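PDB 2QGO: putative Fe-S biosynthesis protein from Lactobacillus acidophilus, which probably takes part in the assembly of iron-sulphur clusters, although its exact role is not established. Local coordinates for residues L4-F8 against I66-V72; N11-L16 against D91-L97; L22-L26 against N71-Y75; I52-D56 against N114-L118. One frame throughout, in Å; residues are numbered along the deposited sequence.

In the fold
All four contacts serve one mixed beta sheet and differ mainly in what they fasten to it. Contact 3 lies nearest the centre of the chain (about 9 Å, centre to centre) and contact 2 farthest (about 13 Å). Contacts 1 and 3 share Asn71 and Val72: contact 1 pairs the edge strand 6-8 with a loop through amide and backbone bonds, and contact 3 joins parallel strands by main-chain bonds, with Leu26 and Ile74 buried on one face and Ile25 and Lys73 nearer solvent on the other. Contact 2 lays helix 10-18 on a hairpin through stacked rings. Contact 4 sets the C-terminal helix against strand 50-55, meeting contact 3 through the Lys24-Asp56 salt bridge. Exposed Lys7, Asn11 and Lys73 lie at the margins.

Contact 1: residues L4-F8 against I66-V72; sequences LNIKF and IANEQNV
Gln70 OE1 is gripped twice: Phe8 N donates to it over 2.8 Å in an almost straight bond (177°), in the carbonyl plane and on a lone pair, and a bound water donates a second proton. The same amide gives a proton back, Gln70 NE2 reaching Phe8 O at 2.8 Å, again on an in-plane lone pair. One side chain thus pairs with both the N-H and the C=O of a single residue, as a neighbouring strand would. CG beside the backbone N (chi1 -71°) and an extended chain beyond carry the amide from the loop to strand 6-8, where the backbone of Lys7 bonds Met88 and Met90. The water also donates to Ile6 O and accepts from Glu69 N. Toward Leu4 the main chains meet directly, Ile6 N donating to Ala67 O at 2.8 Å and Ala67 N to Leu4 O at 3.1 Å. Ile6 CG2 packs on Ile66 CG2 at 3.6 Å. An alanine in place of Gln70 would take both amide bonds away, and Phe8 N and O would probably be left without their mates and the water less firmly held. The chemistry implies a strand edge satisfied by a loop, part main chain and part amide.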
# COMPACT_ATOMS: atom_id res chain seq x y z
N LEU A 4 6.44 5.08 11.92
CA LEU A 4 5.20 4.79 11.13
C LEU A 4 4.53 3.53 11.64
O LEU A 4 5.18 2.50 11.83
CB LEU A 4 5.52 4.55 9.65
CG LEU A 4 6.21 5.53 8.72
CD1 LEU A 4 5.40 6.80 8.60
CD2 LEU A 4 7.60 5.81 9.25
N ASN A 5 3.23 3.59 11.84
CA ASN A 5 2.51 2.41 12.27
C ASN A 5 1.16 2.45 11.57
O ASN A 5 0.68 3.53 11.19
CB ASN A 5 2.35 2.36 13.79
CG ASN A 5 1.35 3.35 14.30
OD1 ASN A 5 1.65 4.54 14.44
ND2 ASN A 5 0.13 2.88 14.56
N ILE A 6 0.56 1.29 11.38
CA ILE A 6 -0.71 1.23 10.68
C ILE A 6 -1.59 0.12 11.21
O ILE A 6 -1.10 -0.89 11.71
CB ILE A 6 -0.48 1.01 9.16
CG1 ILE A 6 -1.79 1.23 8.39
CG2 ILE A 6 0.05 -0.41 8.91
CD1 ILE A 6 -1.61 1.19 6.88
N LYS A 7 -2.89 0.31 11.08
CA LYS A 7 -3.85 -0.71 11.51
C LYS A 7 -4.87 -0.89 10.39
O LYS A 7 -5.24 0.09 9.72
CB LYS A 7 -4.56 -0.28 12.81
CG LYS A 7 -5.45 -1.38 13.38
CD LYS A 7 -5.81 -1.13 14.84
CE LYS A 7 -6.38 -2.40 15.51
NZ LYS A 7 -6.70 -2.18 16.96
N PHE A 8 -5.29 -2.13 10.16
CA PHE A 8 -6.28 -2.43 9.13
C PHE A 8 -7.57 -2.84 9.83
O PHE A 8 -7.57 -3.75 10.66
CB PHE A 8 -5.83 -3.60 8.24
CG PHE A 8 -4.52 -3.38 7.55
CD1 PHE A 8 -3.31 -3.58 8.21
CD2 PHE A 8 -4.48 -2.99 6.21
CE1 PHE A 8 -2.09 -3.40 7.56
CE2 PHE A 8 -3.25 -2.80 5.54
CZ PHE A 8 -2.06 -3.01 6.23
N ILE A 66 6.54 -0.62 8.08
CA ILE A 66 5.47 0.12 8.71
C ILE A 66 4.97 -0.85 9.77
O ILE A 66 4.44 -1.91 9.46
CB ILE A 66 4.33 0.44 7.72
CG1 ILE A 66 4.87 1.32 6.59
CG2 ILE A 66 3.21 1.19 8.43
CD1 ILE A 66 3.85 1.67 5.51
N ALA A 67 5.17 -0.47 11.03
CA ALA A 67 4.77 -1.31 12.14
C ALA A 67 3.26 -1.50 12.21
O ALA A 67 2.49 -0.60 11.90
CB ALA A 67 5.28 -0.71 13.44
N ASN A 68 2.86 -2.70 12.62
CA ASN A 68 1.46 -3.07 12.79
C ASN A 68 1.44 -4.29 13.69
O ASN A 68 2.45 -4.98 13.84
CB ASN A 68 0.78 -3.40 11.45
CG ASN A 68 1.44 -4.55 10.71
OD1 ASN A 68 2.47 -4.37 10.06
ND2 ASN A 68 0.86 -5.75 10.82
N GLU A 69 0.29 -4.56 14.29
CA GLU A 69 0.16 -5.69 15.18
C GLU A 69 -0.68 -6.77 14.53
O GLU A 69 -1.23 -7.64 15.20
CB GLU A 69 -0.50 -5.23 16.48
CG GLU A 69 0.01 -3.86 16.92
CD GLU A 69 0.19 -3.75 18.42
OE1 GLU A 69 -0.82 -3.92 19.15
OE2 GLU A 69 1.33 -3.49 18.87
N GLN A 70 -0.77 -6.72 13.20
CA GLN A 70 -1.57 -7.70 12.48
C GLN A 70 -0.77 -8.65 11.59
O GLN A 70 -1.33 -9.38 10.78
CB GLN A 70 -2.65 -6.96 11.69
CG GLN A 70 -3.71 -6.38 12.61
CD GLN A 70 -4.59 -5.34 11.94
OE1 GLN A 70 -4.17 -4.20 11.74
NE2 GLN A 70 -5.81 -5.73 11.60
N ASN A 71 0.55 -8.65 11.78
CA ASN A 71 1.44 -9.54 11.04
C ASN A 71 1.45 -9.30 9.55
O ASN A 71 1.63 -10.22 8.77
CB ASN A 71 1.06 -10.99 11.31
CG ASN A 71 1.07 -11.32 12.78
OD1 ASN A 71 2.13 -11.36 13.39
ND2 ASN A 71 -0.11 -11.53 13.35
N VAL A 72 1.25 -8.05 9.16
CA VAL A 72 1.26 -7.69 7.76
C VAL A 72 2.65 -7.21 7.39
O VAL A 72 3.23 -6.36 8.07
CB VAL A 72 0.23 -6.57 7.47
CG1 VAL A 72 0.30 -6.15 6.01
CG2 VAL A 72 -1.17 -7.06 7.82
O HOH W 1 -2.04 -3.10 13.53

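Contact 2: residues N11-L16 against D91-L97; sequences NAVDYL and DYNAGSL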
# COMPACT_ATOMS: atom_id res chain seq x y z
N ASN A 11 -12.95 -4.86 7.96
CA ASN A 11 -13.39 -4.83 6.57
C ASN A 11 -12.21 -4.73 5.60
O ASN A 11 -12.27 -5.29 4.50
CB ASN A 11 -14.38 -3.68 6.35
CG ASN A 11 -15.68 -3.89 7.12
OD1 ASN A 11 -15.84 -4.88 7.83
ND2 ASN A 11 -16.62 -2.96 6.97
N ALA A 12 -11.16 -4.02 5.99
CA ALA A 12 -9.98 -3.90 5.14
C ALA A 12 -9.29 -5.26 5.08
O ALA A 12 -8.89 -5.73 4.01
CB ALA A 12 -9.02 -2.85 5.68
N VAL A 13 -9.15 -5.91 6.24
CA VAL A 13 -8.52 -7.22 6.32
C VAL A 13 -9.29 -8.25 5.48
O VAL A 13 -8.69 -9.00 4.71
CB VAL A 13 -8.46 -7.73 7.79
CG1 VAL A 13 -8.13 -9.22 7.82
CG2 VAL A 13 -7.43 -6.93 8.56
N ASP A 14 -10.61 -8.27 5.62
CA ASP A 14 -11.43 -9.20 4.85
C ASP A 14 -11.22 -8.98 3.37
O ASP A 14 -11.02 -9.92 2.61
CB ASP A 14 -12.91 -9.01 5.17
CG ASP A 14 -13.30 -9.66 6.47
OD1 ASP A 14 -12.50 -10.45 7.02
OD2 ASP A 14 -14.43 -9.37 6.95
N TYR A 15 -11.25 -7.71 2.96
CA TYR A 15 -11.06 -7.37 1.56
C TYR A 15 -9.70 -7.85 1.05
O TYR A 15 -9.61 -8.53 0.03
CB TYR A 15 -11.21 -5.85 1.37
CG TYR A 15 -10.95 -5.39 -0.04
CD1 TYR A 15 -11.85 -5.66 -1.07
CD2 TYR A 15 -9.77 -4.71 -0.36
CE1 TYR A 15 -11.58 -5.27 -2.39
CE2 TYR A 15 -9.49 -4.32 -1.67
CZ TYR A 15 -10.40 -4.61 -2.69
OH TYR A 15 -10.11 -4.23 -3.98
N LEU A 16 -8.63 -7.49 1.75
CA LEU A 16 -7.29 -7.91 1.33
C LEU A 16 -7.25 -9.43 1.17
O LEU A 16 -6.57 -9.94 0.28
CB LEU A 16 -6.25 -7.44 2.35
CG LEU A 16 -6.16 -5.91 2.47
CD1 LEU A 16 -5.18 -5.52 3.57
CD2 LEU A 16 -5.72 -5.32 1.15
N ASP A 91 -9.01 1.34 5.80
CA ASP A 91 -10.37 0.83 5.91
C ASP A 91 -10.92 0.49 4.53
O ASP A 91 -10.30 0.82 3.51
CB ASP A 91 -11.25 1.88 6.59
CG ASP A 91 -12.64 1.38 6.88
OD1 ASP A 91 -12.81 0.17 7.12
OD2 ASP A 91 -13.58 2.21 6.89
N TYR A 92 -12.06 -0.17 4.50
CA TYR A 92 -12.70 -0.55 3.24
C TYR A 92 -14.21 -0.38 3.38
O TYR A 92 -14.81 -0.94 4.28
CB TYR A 92 -12.38 -2.01 2.89
CG TYR A 92 -12.89 -2.40 1.51
CD1 TYR A 92 -12.19 -2.01 0.37
CD2 TYR A 92 -14.10 -3.07 1.35
CE1 TYR A 92 -12.70 -2.28 -0.91
CE2 TYR A 92 -14.61 -3.34 0.06
CZ TYR A 92 -13.90 -2.94 -1.06
OH TYR A 92 -14.40 -3.19 -2.32
N ASN A 93 -14.81 0.39 2.48
CA ASN A 93 -16.26 0.61 2.49
C ASN A 93 -16.64 1.39 1.24
O ASN A 93 -15.81 2.09 0.67
CB ASN A 93 -16.70 1.35 3.78
CG ASN A 93 -16.09 2.73 3.91
OD1 ASN A 93 -16.64 3.73 3.42
ND2 ASN A 93 -14.94 2.80 4.58
N ALA A 94 -17.89 1.27 0.80
CA ALA A 94 -18.30 1.97 -0.41
C ALA A 94 -17.48 1.43 -1.59
O ALA A 94 -17.23 2.15 -2.57
CB ALA A 94 -18.08 3.47 -0.25
N GLY A 95 -17.05 0.18 -1.48
CA GLY A 95 -16.27 -0.46 -2.52
C GLY A 95 -14.85 0.06 -2.71
O GLY A 95 -14.24 -0.17 -3.76
N SER A 96 -14.31 0.76 -1.73
CA SER A 96 -12.96 1.28 -1.88
C SER A 96 -12.08 1.24 -0.63
O SER A 96 -12.58 1.31 0.50
CB SER A 96 -13.02 2.72 -2.40
OG SER A 96 -13.89 3.51 -1.59
N LEU A 97 -10.78 1.11 -0.84
CA LEU A 97 -9.82 1.10 0.25
C LEU A 97 -9.58 2.57 0.58
O LEU A 97 -9.43 3.38 -0.33
CB LEU A 97 -8.49 0.47 -0.18
CG LEU A 97 -8.24 -1.03 0.01
CD1 LEU A 97 -6.87 -1.38 -0.55
CD2 LEU A 97 -8.32 -1.38 1.50
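Tyr92 and Tyr15 bury the largest areas here, and they do so ring on ring. Their planes are only 9° apart and the centroids 3.9 Å, an offset stack in which Tyr92 CE1 lies over the centre of the Tyr15 ring while Tyr15 CD1 sits toward the rim of Tyr92. A chi1 of 177° swings the Tyr15 ring out from the helix to lie on Tyr92. The two side chains nevertheless run at about a right angle, and Tyr92 OH lies 3.5 Å from Tyr15 CE1. Tyr15 CB also stands over the Tyr92 face, a CH-pi contact 4.0 Å from the ring centroid. Leu97 is the third partner: its CG comes obliquely to Tyr15 CE2 at 3.9 Å, beside Ile112 of strand 104-114.

Helix 11-16 crosses strand 91-93 at 80°, the short axes 6.5 Å apart. The small Ala12 is consistent with so close an approach, its CB being 3.9 Å from Asp91 CA. At the helix start, Thr9 OG1 bonds both Asp91 OD1 and Ala12 N, and beyond Tyr92 the hairpin reverses in a type I' turn from Asn93 to Ser96. A serine in place of Tyr92 would probably leave one face of the Tyr15 ring without its cover and that ring freer to turn. The helix meets the hairpin through aromatic and aliphatic surface, with no hydrogen bond between the two segments.

Contact 3: residues L22-L26 against N71-Y75; sequences LDKIL and NVKIY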
# COMPACT_ATOMS: atom_id res chain seq x y z
N LEU A 22 -3.23 -10.45 1.50
CA LEU A 22 -2.94 -10.09 2.88
C LEU A 22 -1.64 -10.71 3.40
O LEU A 22 -0.99 -10.18 4.30
CB LEU A 22 -4.10 -10.52 3.79
CG LEU A 22 -4.00 -10.15 5.28
CD1 LEU A 22 -3.92 -8.64 5.45
CD2 LEU A 22 -5.20 -10.71 6.01
N ASP A 23 -1.26 -11.84 2.81
CA ASP A 23 -0.07 -12.58 3.18
C ASP A 23 1.14 -12.18 2.34
O ASP A 23 2.23 -12.73 2.51
CB ASP A 23 -0.34 -14.07 2.97
CG ASP A 23 -0.57 -14.42 1.50
OD1 ASP A 23 -1.51 -13.85 0.87
OD2 ASP A 23 0.20 -15.26 0.96
N LYS A 24 0.95 -11.24 1.43
CA LYS A 24 2.01 -10.81 0.54
C LYS A 24 2.87 -9.67 1.08
O LYS A 24 2.59 -9.11 2.14
CB LYS A 24 1.41 -10.35 -0.79
CG LYS A 24 0.56 -11.39 -1.51
CD LYS A 24 1.41 -12.49 -2.10
CE LYS A 24 0.59 -13.39 -2.99
NZ LYS A 24 1.43 -14.50 -3.51
N ILE A 25 3.92 -9.34 0.33
CA ILE A 25 4.77 -8.23 0.69
C ILE A 25 3.97 -7.03 0.18
O ILE A 25 3.67 -6.93 -1.01
CB ILE A 25 6.12 -8.29 -0.05
CG1 ILE A 25 6.88 -9.56 0.35
CG2 ILE A 25 6.93 -7.03 0.25
CD1 ILE A 25 7.10 -9.72 1.85
N LEU A 26 3.60 -6.13 1.08
CA LEU A 26 2.83 -4.96 0.67
C LEU A 26 3.67 -3.70 0.73
O LEU A 26 4.45 -3.50 1.65
CB LEU A 26 1.59 -4.79 1.56
CG LEU A 26 0.62 -5.97 1.57
CD1 LEU A 26 -0.53 -5.66 2.50
CD2 LEU A 26 0.11 -6.23 0.14
N ASN A 71 0.55 -8.65 11.78
CA ASN A 71 1.44 -9.54 11.04
C ASN A 71 1.45 -9.30 9.55
O ASN A 71 1.63 -10.22 8.77
CB ASN A 71 1.06 -10.99 11.31
CG ASN A 71 1.07 -11.32 12.78
OD1 ASN A 71 2.13 -11.36 13.39
ND2 ASN A 71 -0.11 -11.53 13.35
N VAL A 72 1.25 -8.05 9.16
CA VAL A 72 1.26 -7.69 7.76
C VAL A 72 2.65 -7.21 7.39
O VAL A 72 3.23 -6.36 8.07
CB VAL A 72 0.23 -6.57 7.47
CG1 VAL A 72 0.30 -6.15 6.01
CG2 VAL A 72 -1.17 -7.06 7.82
N LYS A 73 3.20 -7.77 6.32
CA LYS A 73 4.53 -7.38 5.86
C LYS A 73 4.35 -6.19 4.92
O LYS A 73 4.29 -6.36 3.70
CB LYS A 73 5.20 -8.54 5.14
CG LYS A 73 5.36 -9.77 6.03
CD LYS A 73 5.88 -10.96 5.25
CE LYS A 73 6.14 -12.13 6.18
NZ LYS A 73 6.62 -13.32 5.43
N ILE A 74 4.24 -5.00 5.50
CA ILE A 74 4.03 -3.78 4.73
C ILE A 74 5.22 -2.84 4.82
O ILE A 74 5.75 -2.58 5.90
CB ILE A 74 2.72 -3.05 5.18
CG1 ILE A 74 2.56 -1.73 4.42
CG2 ILE A 74 2.73 -2.83 6.69
CD1 ILE A 74 1.18 -1.11 4.56
N TYR A 75 5.64 -2.32 3.67
CA TYR A 75 6.80 -1.43 3.57
C TYR A 75 6.52 -0.12 2.83
O TYR A 75 5.44 0.09 2.28
CB TYR A 75 7.91 -2.14 2.80
CG TYR A 75 8.43 -3.39 3.47
CD1 TYR A 75 9.66 -3.39 4.12
CD2 TYR A 75 7.70 -4.58 3.45
CE1 TYR A 75 10.16 -4.54 4.73
CE2 TYR A 75 8.19 -5.75 4.06
CZ TYR A 75 9.43 -5.72 4.70
OH TYR A 75 9.95 -6.84 5.31
O HOH W 2 1.73 -9.59 4.69
O HOH W 3 2.23 -11.83 5.79
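Strands 25-30 and 73-76 run parallel as neighbours in the mixed sheet, with Leu26 bridged to Ile74. Leu26 uses both of its backbone polar atoms: its N donates to Lys73 O at 2.7 Å in a nearly straight bond (176°), and its O accepts from Tyr75 N at 2.6 Å. Donor and acceptor thus go to the two residues flanking Ile74, the mark of a parallel bridge. Leu26 O also meets Ile74 CA in a CA-H...O contact of 3.1 Å and lies in the plane of the Tyr75 ring, at its edge.

Toward Leu22 and Val72 the chains move apart. Lys73 is the centre of an inverse gamma turn, and a water accepting from Lys73 N at 2.9 Å fills in between the chains, near Leu22 O and Lys24 O. In the fold, strand 25-30 has strand 50-55 on its other side, and just beyond the end of that strand Asp56 takes Lys24 NZ in a salt bridge.

Side chains pack on both sheet faces. The chi1 of Val72, 177°, sends its two methyls to different leucines: CG1 meets Leu26 CD1 at 3.6 Å, and CG2 faces Leu22 CD1 at 4.0 Å. On the face of Ile25 and Lys73, Ile25 CD1 lies against the aliphatic Lys73 CD at 3.8 Å, while Ile25 CG2 reaches Tyr75 CD2 at 4.1 Å.

Contact 4: residues I52-D56 against N114-L118; sequences IIWLD and NGAAL
Asn114 lies over one face of the Trp54 indole, its CA set toward the rim and 3.8 Å from the centroid of the five-membered ring, a CH-pi contact 27° off the ring normal. Further along, Asn114 ND2 comes to 3.2 Å from Trp54 CZ2, but the amide is not laid flat on the ring: the two planes are 42° apart and the side chains cross at a slant. With CG anti to its backbone N (chi1 176°), Asn114 carries its amide along the indole and still brings OD1 round to the helix, where it accepts from Ala117 N at 3.0 Å, the donor lying above the carbonyl plane.

Trp54 O accepts two hydrogen bonds. Gly115 N donates to it at 3.0 Å, in the carbonyl plane, and a water donates at 2.8 Å. That water sits over the same indole face as Asn114 CA and accepts from Ala116 N, linking the first turn of the helix to the strand.

The residues on either side of Trp54 in the chain close on Gly115: Ile53 CG2 and Leu55 CD2 each stand 3.6 Å from its CA. A CB there would run into Leu55 CD2, so the missing side chain is what admits the leucine. One turn along the helix, Ile53 CD1 meets Leu118 CD1 at 4.1 Å, their side chains at about a right angle.

The arrangement is that of a strand passing straight into a helix: strand 104-114 pairs in parallel with strand 50-55 up to the Trp54-Asn114 bridge, and Asn114 is then the N-cap of helix 115-125.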
# COMPACT_ATOMS: atom_id res chain seq x y z
N ILE A 52 -1.57 0.52 -2.90
CA ILE A 52 -0.94 -0.63 -2.26
C ILE A 52 -0.40 -1.51 -3.36
O ILE A 52 -1.15 -1.97 -4.22
CB ILE A 52 -1.96 -1.46 -1.44
CG1 ILE A 52 -2.24 -0.76 -0.11
CG2 ILE A 52 -1.41 -2.87 -1.19
CD1 ILE A 52 -1.01 -0.63 0.78
N ILE A 53 0.90 -1.75 -3.33
CA ILE A 53 1.52 -2.60 -4.33
C ILE A 53 1.89 -3.90 -3.64
O ILE A 53 2.50 -3.88 -2.58
CB ILE A 53 2.81 -1.94 -4.88
CG1 ILE A 53 2.49 -0.54 -5.40
CG2 ILE A 53 3.42 -2.81 -5.96
CD1 ILE A 53 1.33 -0.50 -6.39
N TRP A 54 1.51 -5.03 -4.22
CA TRP A 54 1.88 -6.30 -3.60
C TRP A 54 2.94 -7.05 -4.41
O TRP A 54 2.96 -7.00 -5.64
CB TRP A 54 0.65 -7.19 -3.36
CG TRP A 54 -0.03 -7.71 -4.58
CD1 TRP A 54 -1.09 -7.16 -5.23
CD2 TRP A 54 0.27 -8.94 -5.27
NE1 TRP A 54 -1.48 -7.96 -6.28
CE2 TRP A 54 -0.66 -9.06 -6.33
CE3 TRP A 54 1.24 -9.94 -5.10
CZ2 TRP A 54 -0.66 -10.14 -7.21
CZ3 TRP A 54 1.24 -11.03 -5.98
CH2 TRP A 54 0.29 -11.12 -7.02
N LEU A 55 3.83 -7.73 -3.69
CA LEU A 55 4.91 -8.50 -4.30
C LEU A 55 5.07 -9.82 -3.56
O LEU A 55 4.41 -10.05 -2.54
CB LEU A 55 6.23 -7.73 -4.22
CG LEU A 55 6.40 -6.37 -4.89
CD1 LEU A 55 7.77 -5.82 -4.51
CD2 LEU A 55 6.28 -6.49 -6.41
N ASP A 56 5.93 -10.70 -4.07
CA ASP A 56 6.15 -11.97 -3.39
C ASP A 56 7.44 -12.00 -2.59
O ASP A 56 7.66 -12.89 -1.77
CB ASP A 56 6.08 -13.12 -4.39
CG ASP A 56 4.65 -13.50 -4.71
OD1 ASP A 56 3.95 -13.97 -3.79
OD2 ASP A 56 4.22 -13.31 -5.87
N ASN A 114 -0.65 -5.22 -8.76
CA ASN A 114 0.24 -6.37 -8.79
C ASN A 114 1.59 -5.80 -9.26
O ASN A 114 1.75 -5.47 -10.43
CB ASN A 114 -0.27 -7.39 -9.81
CG ASN A 114 0.66 -8.57 -9.98
OD1 ASN A 114 1.88 -8.44 -9.86
ND2 ASN A 114 0.09 -9.73 -10.28
N GLY A 115 2.55 -5.70 -8.34
CA GLY A 115 3.85 -5.14 -8.67
C GLY A 115 4.58 -5.75 -9.86
O GLY A 115 5.06 -5.05 -10.75
N ALA A 116 4.67 -7.08 -9.87
CA ALA A 116 5.35 -7.77 -10.95
C ALA A 116 4.67 -7.43 -12.27
O ALA A 116 5.34 -7.11 -13.24
CB ALA A 116 5.33 -9.29 -10.70
N ALA A 117 3.34 -7.48 -12.29
CA ALA A 117 2.61 -7.17 -13.51
C ALA A 117 2.92 -5.76 -14.01
O ALA A 117 3.13 -5.55 -15.20
CB ALA A 117 1.10 -7.34 -13.28
N LEU A 118 2.96 -4.80 -13.09
CA LEU A 118 3.28 -3.42 -13.43
C LEU A 118 4.63 -3.32 -14.12
O LEU A 118 4.74 -2.75 -15.20
CB LEU A 118 3.28 -2.54 -12.17
CG LEU A 118 1.89 -2.18 -11.65
CD1 LEU A 118 1.99 -1.59 -10.25
CD2 LEU A 118 1.23 -1.18 -12.61
O HOH W 4 3.54 -8.85 -7.64